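Local coordinates for purine nucleoside phosphorylase (Schistosoma mansoni, PDB 6B56), which catalyses the reversible phosphorolysis of purine nucleosides, probably mainly inosine and guanosine, to the free base and ribose 1-phosphate, at residues 16-21 / 53-58. Residues are numbered along the deposited sequence; the frame is centred on the assembly and turned at random.
Sequences ADYIKR and INIPNF. With CQV (5-butylpyridine-2-carboxylic acid), chain E.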
ATOM      1  N   ALA A  16      -1.440  32.340  -3.750  1.00 23.16           N
ATOM      2  CA  ALA A  16      -1.280  32.938  -5.079  1.00 25.09           C
ATOM      3  C   ALA A  16      -1.311  34.462  -5.017  1.00 28.25           C
ATOM      4  O   ALA A  16      -0.549  35.136  -5.722  1.00 30.51           O
ATOM      5  CB  ALA A  16      -2.353  32.411  -6.043  1.00 23.39           C
ATOM      6  N   ASP A  17      -2.198  35.032  -4.196  1.00 27.30           N
ATOM      7  CA  ASP A  17      -2.282  36.486  -4.092  1.00 30.48           C
ATOM      8  C   ASP A  17      -0.978  37.073  -3.557  1.00 30.56           C
ATOM      9  O   ASP A  17      -0.513  38.122  -4.031  1.00 34.06           O
ATOM     10  CB  ASP A  17      -3.466  36.865  -3.200  1.00 40.05           C
ATOM     11  CG  ASP A  17      -3.712  38.347  -3.169  1.00 55.63           C
ATOM     12  OD1 ASP A  17      -4.165  38.895  -4.200  1.00 53.99           O
ATOM     13  OD2 ASP A  17      -3.448  38.963  -2.117  1.00 58.80           O
ATOM     14  N   TYR A  18      -0.384  36.415  -2.558  1.00 31.05           N
ATOM     15  CA  TYR A  18       0.899  36.854  -2.024  1.00 33.69           C
ATOM     16  C   TYR A  18       1.975  36.838  -3.105  1.00 28.20           C
ATOM     17  O   TYR A  18       2.708  37.821  -3.286  1.00 33.36           O
ATOM     18  CB  TYR A  18       1.312  35.968  -0.841  1.00 32.98           C
ATOM     19  CG  TYR A  18       2.677  36.340  -0.305  1.00 31.17           C
ATOM     20  CD1 TYR A  18       2.833  37.365   0.616  1.00 34.64           C
ATOM     21  CD2 TYR A  18       3.819  35.687  -0.752  1.00 32.42           C
ATOM     22  CE1 TYR A  18       4.088  37.718   1.085  1.00 37.06           C
ATOM     23  CE2 TYR A  18       5.066  36.036  -0.294  1.00 32.73           C
ATOM     24  CZ  TYR A  18       5.204  37.053   0.630  1.00 34.51           C
ATOM     25  OH  TYR A  18       6.454  37.424   1.099  1.00 37.59           O
ATOM     26  N   ILE A  19       2.080  35.724  -3.838  1.00 30.15           N
ATOM     27  CA  ILE A  19       3.129  35.605  -4.850  1.00 30.66           C
ATOM     28  C   ILE A  19       2.997  36.714  -5.882  1.00 35.03           C
ATOM     29  O   ILE A  19       3.989  37.354  -6.259  1.00 38.39           O
ATOM     30  CB  ILE A  19       3.098  34.199  -5.482  1.00 28.71           C
ATOM     31  CG1 ILE A  19       3.518  33.153  -4.441  1.00 27.55           C
ATOM     32  CG2 ILE A  19       4.030  34.141  -6.698  1.00 36.38           C
ATOM     33  CD1 ILE A  19       3.011  31.740  -4.691  1.00 26.75           C
ATOM     34  N   LYS A  20       1.769  36.988  -6.325  1.00 33.94           N
ATOM     35  CA  LYS A  20       1.539  38.029  -7.325  1.00 36.80           C
ATOM     36  C   LYS A  20       2.023  39.389  -6.834  1.00 44.32           C
ATOM     37  O   LYS A  20       2.660  40.143  -7.583  1.00 57.31           O
ATOM     38  CB  LYS A  20       0.044  38.093  -7.652  1.00 36.39           C
ATOM     39  CG  LYS A  20      -0.490  36.959  -8.468  1.00 42.65           C
ATOM     40  CD  LYS A  20      -2.000  37.125  -8.551  1.00 50.71           C
ATOM     41  CE  LYS A  20      -2.673  36.039  -9.325  1.00 59.74           C
ATOM     42  NZ  LYS A  20      -4.149  36.250  -9.281  1.00 44.10           N
ATOM     43  N   ARG A  21       1.712  39.734  -5.580  1.00 39.25           N
ATOM     44  CA  ARG A  21       2.098  41.032  -5.034  1.00 40.14           C
ATOM     45  C   ARG A  21       3.611  41.203  -4.954  1.00 38.19           C
ATOM     46  O   ARG A  21       4.104  42.342  -4.913  1.00 44.01           O
ATOM     47  CB  ARG A  21       1.488  41.205  -3.642  1.00 51.93           C
ATOM     48  CG  ARG A  21      -0.037  41.359  -3.649  1.00 55.21           C
ATOM     49  CD  ARG A  21      -0.603  41.670  -2.268  1.00 60.11           C
ATOM     50  NE  ARG A  21      -0.976  40.464  -1.525  1.00 72.28           N
ATOM     51  CZ  ARG A  21      -0.385  40.024  -0.413  1.00 66.67           C
ATOM     52  NH1 ARG A  21       0.630  40.688   0.132  1.00 68.27           N
ATOM     53  NH2 ARG A  21      -0.826  38.910   0.166  1.00 55.26           N
ATOM     54  N   ILE A  53       8.678  29.811   3.549  1.00 29.57           N
ATOM     55  CA  ILE A  53       8.312  30.310   4.879  1.00 30.58           C
ATOM     56  C   ILE A  53       7.506  31.609   4.812  1.00 44.73           C
ATOM     57  O   ILE A  53       6.741  31.921   5.737  1.00 33.51           O
ATOM     58  CB  ILE A  53       9.571  30.459   5.762  1.00 32.86           C
ATOM     59  CG1 ILE A  53       9.196  30.773   7.208  1.00 34.03           C
ATOM     60  CG2 ILE A  53      10.486  31.555   5.232  1.00 34.11           C
ATOM     61  CD1 ILE A  53       8.350  29.690   7.860  1.00 41.61           C
ATOM     62  N   ASN A  54       7.670  32.391   3.742  1.00 30.99           N
ATOM     63  CA  ASN A  54       6.944  33.644   3.560  1.00 30.65           C
ATOM     64  C   ASN A  54       5.594  33.502   2.865  1.00 30.69           C
ATOM     65  O   ASN A  54       4.827  34.476   2.871  1.00 33.24           O
ATOM     66  CB  ASN A  54       7.801  34.612   2.749  1.00 33.69           C
ATOM     67  CG  ASN A  54       8.994  35.106   3.525  1.00 41.52           C
ATOM     68  OD1 ASN A  54       9.028  35.013   4.752  1.00 43.58           O
ATOM     69  ND2 ASN A  54       9.981  35.635   2.817  1.00 46.67           N
ATOM     70  N   ILE A  55       5.278  32.340   2.296  1.00 27.35           N
ATOM     71  CA  ILE A  55       4.083  32.165   1.468  1.00 28.10           C
ATOM     72  C   ILE A  55       2.967  31.647   2.363  1.00 29.39           C
ATOM     73  O   ILE A  55       3.115  30.562   2.954  1.00 28.02           O
ATOM     74  CB  ILE A  55       4.345  31.198   0.302  1.00 24.74           C
ATOM     75  CG1 ILE A  55       5.527  31.703  -0.548  1.00 28.09           C
ATOM     76  CG2 ILE A  55       3.089  31.039  -0.553  1.00 30.47           C
ATOM     77  CD1 ILE A  55       5.962  30.739  -1.644  1.00 26.23           C
ATOM     78  N   PRO A  56       1.842  32.360   2.483  1.00 29.66           N
ATOM     79  CA  PRO A  56       0.735  31.871   3.310  1.00 29.87           C
ATOM     80  C   PRO A  56       0.405  30.413   3.004  1.00 27.19           C
ATOM     81  O   PRO A  56       0.228  30.020   1.850  1.00 28.54           O
ATOM     82  CB  PRO A  56      -0.422  32.799   2.920  1.00 34.71           C
ATOM     83  CG  PRO A  56       0.251  34.096   2.594  1.00 31.81           C
ATOM     84  CD  PRO A  56       1.568  33.714   1.945  1.00 30.16           C
ATOM     85  N   ASN A  57       0.341  29.596   4.055  1.00 30.38           N
ATOM     86  CA  ASN A  57      -0.152  28.221   4.009  1.00 27.51           C
ATOM     87  C   ASN A  57       0.827  27.189   3.452  1.00 29.98           C
ATOM     88  O   ASN A  57       0.470  25.993   3.401  1.00 30.08           O
ATOM     89  CB  ASN A  57      -1.476  28.086   3.236  1.00 26.27           C
ATOM     90  CG  ASN A  57      -2.568  28.984   3.783  1.00 30.36           C
ATOM     91  OD1 ASN A  57      -3.221  29.726   3.039  1.00 32.53           O
ATOM     92  ND2 ASN A  57      -2.770  28.932   5.081  1.00 33.55           N
ATOM     93  N   PHE A  58       2.024  27.570   3.024  1.00 27.61           N
ATOM     94  CA  PHE A  58       2.946  26.580   2.480  1.00 24.63           C
ATOM     95  C   PHE A  58       3.528  25.702   3.594  1.00 23.89           C
ATOM     96  O   PHE A  58       3.621  26.126   4.744  1.00 29.39           O
ATOM     97  CB  PHE A  58       4.056  27.253   1.663  1.00 26.80           C
ATOM     98  CG  PHE A  58       3.735  27.360   0.195  1.00 28.41           C
ATOM     99  CD1 PHE A  58       2.468  27.760  -0.217  1.00 40.72           C
ATOM    100  CD2 PHE A  58       4.666  27.035  -0.755  1.00 32.48           C
ATOM    101  CE1 PHE A  58       2.145  27.832  -1.572  1.00 47.01           C
ATOM    102  CE2 PHE A  58       4.355  27.115  -2.120  1.00 31.73           C
ATOM    103  CZ  PHE A  58       3.096  27.520  -2.518  1.00 31.78           C
TER
HETATM  104  C9  CQV E 304      10.750  26.594   6.390  0.83 29.39           C
HETATM  105  C8  CQV E 304      12.252  29.086   8.903  0.83 29.49           C
HETATM  106  C7  CQV E 304      11.590  27.689   7.049  0.83 28.41           C
HETATM  107  C4  CQV E 304      13.150  29.727   8.171  0.83 27.69           C
HETATM  108  C5  CQV E 304      13.330  29.358   6.741  0.83 27.81           C
HETATM  109  C6  CQV E 304      12.614  28.428   6.207  0.83 27.83           C
HETATM  110  C3  CQV E 304      14.011  30.858   8.748  0.83 34.26           C
HETATM  111  C2  CQV E 304      13.786  32.132   7.939  0.83 36.04           C
HETATM  112  C1  CQV E 304      13.020  33.156   8.748  0.83 56.25           C
HETATM  113  O   CQV E 304      10.708  26.544   5.129  0.83 30.95           O
HETATM  114  O1  CQV E 304      10.095  25.775   7.099  0.83 30.60           O
HETATM  115  N   CQV E 304      11.436  28.006   8.281  0.83 27.93           N
HETATM  116  C   CQV E 304      14.022  34.135   9.353  0.83 44.82           C
HETATM  117  O   HOH W   1       9.085  36.705   0.179  1.00 44.84           O
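Tyr18 reaches from helix 9-23 against the backbone of Asn54 and Ile55 and the ring of Pro56, joining the N-terminal helix of this phosphorylase-superfamily fold to the loop that links the antiparallel strands 47-51 and 68-75. A chi1 of 177° sets CG opposite the backbone N and carries the ring out over the loop. The carbonyl oxygen of Asn54 lies over one ring face, offset toward the hydroxyl-bearing end, where Asn54 O is 3.4 Å from Tyr18 CZ. At the other end of the ring the proline supplies the contact: Pro56 CD sits 3.6 Å from Tyr18 CB and equally close to CG, approaching obliquely, with the two side chains crossing at about a right angle. Between them, Tyr18 CD2 comes 4.2 Å from Ile55 CA and 4.3 Å from Ile55 CG1. The hydroxyl passes alongside the Asn54 side chain, Tyr18 OH to Asn54 CB 3.5 Å, while the amide is turned 60° from the ring plane.

The buried Ile55 crosses Ile19 obliquely, its CG2 methyl 4.2 Å from Ile19 CD1, and both isoleucines also rest on Ile50 and Leu70 of the two strands, so helix, loop and sheet share one apolar layer. Ile55 opens a type II turn closed by the hydrogen bond from Phe58 N to Ile55 O, and its CG2 also lies over a face of the Phe58 ring. Next to Asn54, Ile53 packs against the bound 5-butylpyridine-2-carboxylic acid. A water at the tyrosine ring edge, in its plane, also bridges helix and loop: it lies 2.9 Å from Tyr18 OH and accepts a hydrogen bond from Asn54 ND2.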